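O-succinylbenzoate synthase (Synechococcus elongatus, PDB 2OZT) catalyses the dehydration of 2-succinyl-6-hydroxy-2,4-cyclohexadiene-1-carboxylate to 2-succinylbenzoate, a metal-dependent step in the biosynthesis of phylloquinone. Local coordinates at residues 51-56 / 219-224; 232-235 / 241-244; 247-250 / 254-257. All blocks are in the same frame, centred on the assembly; numbering follows the deposited sequence.

Interaction 1. Residues 51-56 / 219-224; sequences PGWGSE and ALDESV. With NA (sodium ion), chain D.
Trp53 and Glu222 bring the two backbones nearest, their CA atoms 6.9 Å apart, where an irregular loop of the N-terminal domain faces the end of a barrel strand, consistent with the enolase superfamily, whose capping domain helps enclose the active site. Strand 218-220 gives way there to a type I turn from Asp221 to Val224, closed by the bond from Val224 N to Asp221 O. The turn sets two acidic side chains side by side, and the indole of Trp53 reaches across to both with its six-membered ring. Over one face lies the aliphatic part of Glu222, whose CG makes a CH-pi contact 4.1 Å from the ring centroid, 26° off the normal. The Glu222 chain bends at chi2 (87°), turning the carboxylate back toward the sodium ion, with OE1 2.7 Å from it; its plane lies 15° from that of the indole. Asp221, also a magnesium ligand, comes instead to the ring edge, where OD1 lies 3.5 Å from Trp53 CZ3; its OD2 holds the same sodium at 2.7 Å. Asp167 is the third protein ligand. Asp221 OD1 also forms a salt bridge with Lys245, the predicted proton acceptor, and Glu222 OE2 accepts a hydrogen bond from Asn169. Trp53 thus gives an apolar face and edge to side chains whose oxygens go to sodium, Lys245 and Asn169, which probably helps fix their orientation.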
ATOM      1  N   PRO A  51      10.922  -4.689  -3.537  1.00 18.27           N
ATOM      2  CA  PRO A  51      12.339  -4.397  -3.306  1.00 19.54           C
ATOM      3  C   PRO A  51      12.546  -3.021  -2.660  1.00 19.29           C
ATOM      4  O   PRO A  51      11.991  -2.015  -3.136  1.00 20.05           O
ATOM      5  CB  PRO A  51      12.927  -4.425  -4.727  1.00 20.09           C
ATOM      6  CG  PRO A  51      12.100  -5.537  -5.433  1.00 18.55           C
ATOM      7  CD  PRO A  51      10.684  -5.157  -4.921  1.00 17.94           C
ATOM      8  N   GLY A  52      13.320  -3.015  -1.581  1.00 21.44           N
ATOM      9  CA  GLY A  52      13.613  -1.779  -0.871  1.00 23.59           C
ATOM     10  C   GLY A  52      12.705  -1.530   0.309  1.00 24.08           C
ATOM     11  O   GLY A  52      13.059  -0.758   1.192  1.00 25.96           O
ATOM     12  N   TRP A  53      11.544  -2.195   0.346  1.00 21.90           N
ATOM     13  CA  TRP A  53      10.576  -1.961   1.401  1.00 21.50           C
ATOM     14  C   TRP A  53      10.651  -3.094   2.433  1.00 22.84           C
ATOM     15  O   TRP A  53      10.095  -4.194   2.252  1.00 22.75           O
ATOM     16  CB  TRP A  53       9.171  -1.797   0.821  1.00 20.07           C
ATOM     17  CG  TRP A  53       8.983  -0.580  -0.045  1.00 18.39           C
ATOM     18  CD1 TRP A  53       9.593  -0.324  -1.252  1.00 20.90           C
ATOM     19  CD2 TRP A  53       8.142   0.544   0.222  1.00 18.17           C
ATOM     20  NE1 TRP A  53       9.172   0.872  -1.752  1.00 19.72           N
ATOM     21  CE2 TRP A  53       8.286   1.442  -0.866  1.00 18.93           C
ATOM     22  CE3 TRP A  53       7.269   0.883   1.269  1.00 17.90           C
ATOM     23  CZ2 TRP A  53       7.600   2.643  -0.951  1.00 20.08           C
ATOM     24  CZ3 TRP A  53       6.577   2.092   1.183  1.00 19.30           C
ATOM     25  CH2 TRP A  53       6.753   2.966   0.082  1.00 20.07           C
ATOM     26  N   GLY A  54      11.348  -2.835   3.525  1.00 23.48           N
ATOM     27  CA  GLY A  54      11.657  -3.870   4.498  1.00 22.97           C
ATOM     28  C   GLY A  54      12.736  -4.859   4.074  1.00 23.25           C
ATOM     29  O   GLY A  54      13.363  -4.718   3.011  1.00 24.94           O
ATOM     30  N   SER A  55      12.906  -5.898   4.883  1.00 22.86           N
ATOM     31  CA  SER A  55      13.993  -6.857   4.695  1.00 22.95           C
ATOM     32  C   SER A  55      13.603  -8.119   3.942  1.00 21.87           C
ATOM     33  O   SER A  55      14.474  -8.937   3.618  1.00 21.87           O
ATOM     34  CB  SER A  55      14.579  -7.275   6.055  1.00 23.61           C
ATOM     35  OG  SER A  55      13.574  -7.845   6.882  1.00 27.43           O
ATOM     36  N   GLU A  56      12.309  -8.301   3.678  1.00 19.42           N
ATOM     37  CA  GLU A  56      11.901  -9.547   3.013  1.00 18.30           C
ATOM     38  C   GLU A  56      12.288  -9.491   1.538  1.00 18.42           C
ATOM     39  O   GLU A  56      12.093  -8.460   0.848  1.00 18.87           O
ATOM     40  CB  GLU A  56      10.379  -9.704   3.138  1.00 18.52           C
ATOM     41  CG  GLU A  56       9.825 -10.934   2.433  1.00 15.42           C
ATOM     42  CD  GLU A  56       8.328 -11.101   2.753  1.00 16.23           C
ATOM     43  OE1 GLU A  56       7.688 -10.066   3.040  1.00 16.07           O
ATOM     44  OE2 GLU A  56       7.802 -12.246   2.657  1.00 15.56           O
ATOM     45  N   ALA A 219       1.533  11.305   7.768  1.00 11.52           N
ATOM     46  CA  ALA A 219       1.315   9.876   7.532  1.00 12.04           C
ATOM     47  C   ALA A 219       2.635   9.155   7.385  1.00 13.42           C
ATOM     48  O   ALA A 219       3.548   9.615   6.712  1.00 14.42           O
ATOM     49  CB  ALA A 219       0.524   9.705   6.255  1.00 13.14           C
ATOM     50  N   LEU A 220       2.728   7.951   7.940  1.00 12.74           N
ATOM     51  CA  LEU A 220       3.887   7.089   7.710  1.00 13.10           C
ATOM     52  C   LEU A 220       3.622   6.128   6.575  1.00 13.16           C
ATOM     53  O   LEU A 220       2.500   5.624   6.436  1.00 13.86           O
ATOM     54  CB  LEU A 220       4.159   6.238   8.964  1.00 13.51           C
ATOM     55  CG  LEU A 220       4.505   7.089  10.188  1.00 16.06           C
ATOM     56  CD1 LEU A 220       4.555   6.159  11.371  1.00 21.64           C
ATOM     57  CD2 LEU A 220       5.824   7.861  10.052  1.00 19.78           C
ATOM     58  N   ASP A 221       4.652   5.900   5.763  1.00 12.92           N
ATOM     59  CA  ASP A 221       4.500   5.018   4.585  1.00 13.36           C
ATOM     60  C   ASP A 221       5.728   4.128   4.546  1.00 14.28           C
ATOM     61  O   ASP A 221       5.651   2.969   4.951  1.00 14.12           O
ATOM     62  CB  ASP A 221       4.313   5.876   3.323  1.00 14.88           C
ATOM     63  CG  ASP A 221       4.145   5.065   2.058  1.00 17.57           C
ATOM     64  OD1 ASP A 221       3.737   3.873   2.106  1.00 15.84           O
ATOM     65  OD2 ASP A 221       4.412   5.612   0.957  1.00 17.80           O
ATOM     66  N   GLU A 222       6.859   4.639   4.074  1.00 14.68           N
ATOM     67  CA  GLU A 222       8.093   3.864   4.087  1.00 14.44           C
ATOM     68  C   GLU A 222       8.417   3.357   5.478  1.00 15.15           C
ATOM     69  O   GLU A 222       9.015   2.270   5.627  1.00 15.66           O
ATOM     70  CB  GLU A 222       9.247   4.729   3.547  1.00 14.99           C
ATOM     71  CG  GLU A 222       9.223   4.975   2.012  1.00 16.27           C
ATOM     72  CD  GLU A 222       8.397   6.161   1.519  1.00 16.25           C
ATOM     73  OE1 GLU A 222       7.574   6.708   2.280  1.00 16.10           O
ATOM     74  OE2 GLU A 222       8.538   6.535   0.301  1.00 18.56           O
ATOM     75  N   SER A 223       7.984   4.086   6.510  1.00 13.34           N
ATOM     76  CA  SER A 223       8.240   3.664   7.877  1.00 14.89           C
ATOM     77  C   SER A 223       7.419   2.469   8.343  1.00 15.54           C
ATOM     78  O   SER A 223       7.780   1.848   9.373  1.00 15.82           O
ATOM     79  CB  SER A 223       7.983   4.816   8.861  1.00 13.93           C
ATOM     80  OG  SER A 223       9.026   5.801   8.825  1.00 15.68           O
ATOM     81  N   VAL A 224       6.299   2.208   7.654  1.00 15.53           N
ATOM     82  CA  VAL A 224       5.390   1.143   8.090  1.00 15.84           C
ATOM     83  C   VAL A 224       5.093   0.140   6.978  1.00 16.92           C
ATOM     84  O   VAL A 224       4.181   0.312   6.192  1.00 17.52           O
ATOM     85  CB  VAL A 224       4.098   1.663   8.782  1.00 16.10           C
ATOM     86  CG1 VAL A 224       4.441   2.286  10.166  1.00 16.08           C
ATOM     87  CG2 VAL A 224       3.339   2.692   7.934  1.00 15.28           C
TER
HETATM   88 NA    NA D 701       5.606   8.075   1.074  1.00 25.98          NA

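Interaction 2. Residues 232-235 / 241-244; sequences RWVD and FFVI
Phe242 reaches from strand 241-244 to helix 227-235 and touches two consecutive residues of it, Trp233 and Val234. Its CB leaves the strand toward the helix, and CG stands anti to the carbonyl carbon (chi1 -67°), which sends the ring outward from the sheet with its far end foremost. The contact is carried by CE1 and CZ, at the far end of the ring. CE1 meets Trp233 CB at 3.8 Å, and this methylene lies at the edge of the phenyl ring, near its plane. The next atom round, CZ, meets Val234 CG2, also at 3.8 Å, with the valine side chain running at about a right angle to that of the phenylalanine. The ring tip is thus received by the base of one side chain and a methyl group of the next. Trp233 offers only its CB here: its bond from CA starts toward the strand, but the indole then turns away. Val234 CG1 is anti to the backbone N (chi1 169°), and it is the other methyl that meets the ring. The contact is purely apolar and buried. The closest pair of CA atoms, Trp233 and Phe242, are 9.1 Å apart, a gap filled mainly by the phenyl group. Trp238, in the connection between helix and strand, packs edge-to-face with Phe242, and Leu263 and Leu268 also touch the phenylalanine. The Trp233 indole continues toward Leu220 of strand 218-220 and to Trp204 and Leu208 of helix 204-213. The contact therefore closes the beta-alpha-beta unit 218-220, 227-235, 241-244, fastening helix 227-235, one of the outer helices of the TIM barrel, to strand 241-244, which follows it.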
ATOM      1  N   ARG A 232       5.206  -1.082  16.512  1.00 16.06           N
ATOM      2  CA  ARG A 232       6.220  -0.186  17.128  1.00 15.53           C
ATOM      3  C   ARG A 232       5.766   1.294  17.165  1.00 15.41           C
ATOM      4  O   ARG A 232       5.938   2.021  18.176  1.00 16.88           O
ATOM      5  CB  ARG A 232       7.557  -0.338  16.404  1.00 17.14           C
ATOM      6  CG  ARG A 232       8.679   0.557  16.917  1.00 18.40           C
ATOM      7  CD  ARG A 232      10.012   0.198  16.214  1.00 20.94           C
ATOM      8  NE  ARG A 232      10.429  -1.178  16.547  1.00 21.60           N
ATOM      9  CZ  ARG A 232      10.444  -2.214  15.706  1.00 25.78           C
ATOM     10  NH1 ARG A 232      10.116  -2.057  14.430  1.00 23.96           N
ATOM     11  NH2 ARG A 232      10.814  -3.423  16.138  1.00 25.38           N
ATOM     12  N   TRP A 233       5.135   1.744  16.079  1.00 14.67           N
ATOM     13  CA  TRP A 233       4.702   3.147  16.002  1.00 14.23           C
ATOM     14  C   TRP A 233       3.462   3.419  16.846  1.00 15.51           C
ATOM     15  O   TRP A 233       3.313   4.482  17.434  1.00 16.05           O
ATOM     16  CB  TRP A 233       4.503   3.522  14.548  1.00 14.72           C
ATOM     17  CG  TRP A 233       5.811   3.894  13.896  1.00 14.47           C
ATOM     18  CD1 TRP A 233       6.560   3.166  13.009  1.00 15.31           C
ATOM     19  CD2 TRP A 233       6.534   5.101  14.132  1.00 15.00           C
ATOM     20  NE1 TRP A 233       7.694   3.873  12.645  1.00 15.47           N
ATOM     21  CE2 TRP A 233       7.687   5.066  13.319  1.00 14.78           C
ATOM     22  CE3 TRP A 233       6.291   6.231  14.925  1.00 16.47           C
ATOM     23  CZ2 TRP A 233       8.611   6.102  13.289  1.00 16.58           C
ATOM     24  CZ3 TRP A 233       7.191   7.277  14.881  1.00 16.80           C
ATOM     25  CH2 TRP A 233       8.343   7.209  14.080  1.00 16.85           C
ATOM     26  N   VAL A 234       2.569   2.438  16.940  1.00 15.65           N
ATOM     27  CA  VAL A 234       1.447   2.579  17.866  1.00 16.20           C
ATOM     28  C   VAL A 234       1.979   2.724  19.291  1.00 16.67           C
ATOM     29  O   VAL A 234       1.476   3.534  20.066  1.00 16.80           O
ATOM     30  CB  VAL A 234       0.557   1.333  17.791  1.00 16.06           C
ATOM     31  CG1 VAL A 234      -0.448   1.312  18.903  1.00 19.05           C
ATOM     32  CG2 VAL A 234      -0.169   1.278  16.405  1.00 16.96           C
ATOM     33  N   ASP A 235       2.950   1.891  19.633  1.00 17.19           N
ATOM     34  CA  ASP A 235       3.425   1.879  21.031  1.00 16.75           C
ATOM     35  C   ASP A 235       4.240   3.134  21.318  1.00 18.65           C
ATOM     36  O   ASP A 235       4.401   3.503  22.496  1.00 19.33           O
ATOM     37  CB  ASP A 235       4.192   0.578  21.350  1.00 17.63           C
ATOM     38  CG  ASP A 235       3.294  -0.656  21.350  1.00 20.94           C
ATOM     39  OD1 ASP A 235       2.061  -0.526  21.478  1.00 24.96           O
ATOM     40  OD2 ASP A 235       3.845  -1.767  21.239  1.00 23.55           O
ATOM     41  N   PHE A 241      -1.321   9.325  10.649  1.00 12.50           N
ATOM     42  CA  PHE A 241      -1.863   8.259   9.815  1.00 12.89           C
ATOM     43  C   PHE A 241      -0.839   7.177   9.497  1.00 13.31           C
ATOM     44  O   PHE A 241       0.369   7.357   9.588  1.00 12.91           O
ATOM     45  CB  PHE A 241      -2.370   8.829   8.489  1.00 12.39           C
ATOM     46  CG  PHE A 241      -3.578   9.700   8.642  1.00 14.25           C
ATOM     47  CD1 PHE A 241      -4.855   9.221   8.418  1.00 17.33           C
ATOM     48  CD2 PHE A 241      -3.418  11.036   9.016  1.00 13.27           C
ATOM     49  CE1 PHE A 241      -5.956  10.056   8.594  1.00 19.53           C
ATOM     50  CE2 PHE A 241      -4.505  11.882   9.145  1.00 18.03           C
ATOM     51  CZ  PHE A 241      -5.790  11.390   8.953  1.00 19.51           C
ATOM     52  N   PHE A 242      -1.364   5.998   9.151  1.00 12.47           N
ATOM     53  CA  PHE A 242      -0.505   4.879   8.764  1.00 12.82           C
ATOM     54  C   PHE A 242      -0.973   4.434   7.381  1.00 13.16           C
ATOM     55  O   PHE A 242      -2.174   4.197   7.198  1.00 13.69           O
ATOM     56  CB  PHE A 242      -0.805   3.685   9.677  1.00 13.39           C
ATOM     57  CG  PHE A 242      -0.430   3.858  11.142  1.00 13.87           C
ATOM     58  CD1 PHE A 242       0.741   3.320  11.634  1.00 16.81           C
ATOM     59  CD2 PHE A 242      -1.314   4.467  12.040  1.00 13.25           C
ATOM     60  CE1 PHE A 242       1.053   3.429  13.009  1.00 18.05           C
ATOM     61  CE2 PHE A 242      -0.990   4.562  13.403  1.00 16.21           C
ATOM     62  CZ  PHE A 242       0.184   4.043  13.859  1.00 17.66           C
ATOM     63  N   VAL A 243      -0.062   4.376   6.421  1.00 12.23           N
ATOM     64  CA  VAL A 243      -0.424   3.887   5.078  1.00 12.53           C
ATOM     65  C   VAL A 243      -0.077   2.385   5.061  1.00 12.74           C
ATOM     66  O   VAL A 243       1.093   2.011   5.162  1.00 13.68           O
ATOM     67  CB  VAL A 243       0.347   4.650   3.991  1.00 13.07           C
ATOM     68  CG1 VAL A 243      -0.029   4.139   2.598  1.00 14.83           C
ATOM     69  CG2 VAL A 243       0.067   6.171   4.112  1.00 14.87           C
ATOM     70  N   ILE A 244      -1.101   1.536   5.007  1.00 12.76           N
ATOM     71  CA  ILE A 244      -0.915   0.091   5.128  1.00 12.07           C
ATOM     72  C   ILE A 244      -0.875  -0.553   3.757  1.00 11.73           C
ATOM     73  O   ILE A 244      -1.836  -0.401   2.965  1.00 12.01           O
ATOM     74  CB  ILE A 244      -2.130  -0.501   5.874  1.00 11.84           C
ATOM     75  CG1 ILE A 244      -2.300   0.097   7.279  1.00 14.60           C
ATOM     76  CG2 ILE A 244      -2.029  -2.052   5.959  1.00 12.39           C
ATOM     77  CD1 ILE A 244      -1.074  -0.081   8.205  1.00 13.80           C
TER

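Interaction 3. Residues 247-250 / 254-257; sequences ALFG and SLSL
Phe249 has CG anti to its own N (chi1 168°), and chi2 of 96° turns the phenyl so that its CE2-CZ side leads toward Ser254 and Leu255. Leu255, too, carries CG opposite its N (chi1 -174°), which takes its branch to the same ring, where CD1 touches it. The backbone N of Leu255 comes to the ring edge, near its plane, 3.5 Å from Phe249 CE2. The leucine side chain crosses that of the phenylalanine at about a right angle: Leu255 CB packs 3.8 Å from Phe249 CE2, and Leu255 CD1 lies 3.8 Å from Phe249 CZ. Ser254 adds its CB, 4.0 Å from Phe249 CE2, while Gly250, with a positive phi, turns the chain out of the short, weakly bonded helix. Replacing Phe249 with an alanine would probably open a gap beside Leu255 and strip its CB and CD1 of their aromatic partner. Beyond the two segments, Phe249 also packs on Ala227 and Val230 of helix 227-235, and Leu255 on Leu263. The ring thus touches both helix 252-260 and helix 227-235, joining the weak helix 246-249, just after strand 241-244, to the outer layer of the barrel.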
ATOM      1  N   ALA A 247      -0.538  -6.223   1.162  1.00 11.38           N
ATOM      2  CA  ALA A 247       0.184  -7.347   0.559  1.00 12.31           C
ATOM      3  C   ALA A 247       1.556  -7.559   1.178  1.00 13.06           C
ATOM      4  O   ALA A 247       2.156  -8.642   1.032  1.00 13.62           O
ATOM      5  CB  ALA A 247       0.308  -7.126  -0.954  1.00 12.74           C
ATOM      6  N   LEU A 248       2.093  -6.507   1.835  1.00 12.34           N
ATOM      7  CA  LEU A 248       3.447  -6.587   2.411  1.00 12.44           C
ATOM      8  C   LEU A 248       3.479  -6.772   3.925  1.00 12.46           C
ATOM      9  O   LEU A 248       4.542  -6.935   4.513  1.00 13.41           O
ATOM     10  CB  LEU A 248       4.236  -5.292   2.126  1.00 12.82           C
ATOM     11  CG  LEU A 248       4.203  -4.810   0.688  1.00 12.56           C
ATOM     12  CD1 LEU A 248       5.088  -3.514   0.571  1.00 13.38           C
ATOM     13  CD2 LEU A 248       4.698  -5.944  -0.264  1.00 12.97           C
ATOM     14  N   PHE A 249       2.292  -6.719   4.539  1.00 12.82           N
ATOM     15  CA  PHE A 249       2.174  -6.430   5.959  1.00 12.12           C
ATOM     16  C   PHE A 249       2.260  -7.654   6.871  1.00 13.18           C
ATOM     17  O   PHE A 249       2.794  -7.548   7.989  1.00 13.91           O
ATOM     18  CB  PHE A 249       0.831  -5.709   6.132  1.00 12.65           C
ATOM     19  CG  PHE A 249       0.350  -5.567   7.541  1.00 13.09           C
ATOM     20  CD1 PHE A 249       0.580  -4.379   8.282  1.00 15.45           C
ATOM     21  CD2 PHE A 249      -0.411  -6.589   8.111  1.00 14.60           C
ATOM     22  CE1 PHE A 249       0.055  -4.249   9.593  1.00 15.13           C
ATOM     23  CE2 PHE A 249      -0.891  -6.483   9.421  1.00 17.61           C
ATOM     24  CZ  PHE A 249      -0.666  -5.304  10.139  1.00 15.49           C
ATOM     25  N   GLY A 250       1.808  -8.828   6.414  1.00 13.85           N
ATOM     26  CA  GLY A 250       1.715  -9.985   7.294  1.00 14.93           C
ATOM     27  C   GLY A 250       0.365 -10.646   7.176  1.00 13.63           C
ATOM     28  O   GLY A 250      -0.381 -10.405   6.222  1.00 13.70           O
ATOM     29  N   SER A 254      -3.458  -9.966  11.797  1.00 15.62           N
ATOM     30  CA  SER A 254      -2.643  -9.097  12.667  1.00 15.20           C
ATOM     31  C   SER A 254      -3.090  -7.616  12.628  1.00 14.47           C
ATOM     32  O   SER A 254      -2.966  -6.922  13.633  1.00 15.73           O
ATOM     33  CB  SER A 254      -1.163  -9.188  12.310  1.00 16.89           C
ATOM     34  OG  SER A 254      -0.651 -10.494  12.558  1.00 20.04           O
ATOM     35  N   LEU A 255      -3.638  -7.159  11.504  1.00 13.32           N
ATOM     36  CA  LEU A 255      -4.136  -5.767  11.486  1.00 13.66           C
ATOM     37  C   LEU A 255      -5.403  -5.720  12.327  1.00 13.91           C
ATOM     38  O   LEU A 255      -5.583  -4.847  13.135  1.00 14.17           O
ATOM     39  CB  LEU A 255      -4.427  -5.369  10.035  1.00 13.37           C
ATOM     40  CG  LEU A 255      -4.801  -3.886   9.970  1.00 13.65           C
ATOM     41  CD1 LEU A 255      -3.646  -2.930  10.342  1.00 16.47           C
ATOM     42  CD2 LEU A 255      -5.283  -3.563   8.586  1.00 14.48           C
ATOM     43  N   SER A 256      -6.268  -6.707  12.184  1.00 13.65           N
ATOM     44  CA  SER A 256      -7.492  -6.696  12.986  1.00 13.65           C
ATOM     45  C   SER A 256      -7.194  -6.729  14.484  1.00 14.93           C
ATOM     46  O   SER A 256      -7.900  -6.091  15.272  1.00 15.49           O
ATOM     47  CB  SER A 256      -8.347  -7.915  12.628  1.00 13.84           C
ATOM     48  OG  SER A 256      -8.774  -7.827  11.285  1.00 15.61           O
ATOM     49  N   LEU A 257      -6.201  -7.538  14.873  1.00 14.69           N
ATOM     50  CA  LEU A 257      -5.768  -7.559  16.270  1.00 16.00           C
ATOM     51  C   LEU A 257      -5.280  -6.191  16.739  1.00 16.61           C
ATOM     52  O   LEU A 257      -5.674  -5.737  17.832  1.00 17.11           O
ATOM     53  CB  LEU A 257      -4.694  -8.636  16.459  1.00 16.61           C
ATOM     54  CG  LEU A 257      -4.235  -8.806  17.908  1.00 20.84           C
ATOM     55  CD1 LEU A 257      -5.441  -9.220  18.752  1.00 24.94           C
ATOM     56  CD2 LEU A 257      -3.209  -9.924  17.872  1.00 23.46           C
TER

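Interactions 1, 2 and 3 follow one another along the chain, and their centres lie 12 to 14 Å apart. Interaction 1 alone spans two domains, bringing the N-terminal 51-56 loop to the end of strand 218-220; the other two lie wholly within the barrel domain. Strands 218-220 and 241-244 are parallel neighbours in the sheet, so interactions 1 and 2 touch directly: Leu220 O lies 2.8 Å from Val243 N, a probable hydrogen bond. Interaction 3 follows strand 241-244 and meets interaction 2 where Ile244 CG2 packs against Phe249 CD1. Interaction 1 meets metal ligands; interactions 2 and 3 pack the next strand and what follows against outer helices, with Lys245, the predicted proton acceptor, between them in sequence.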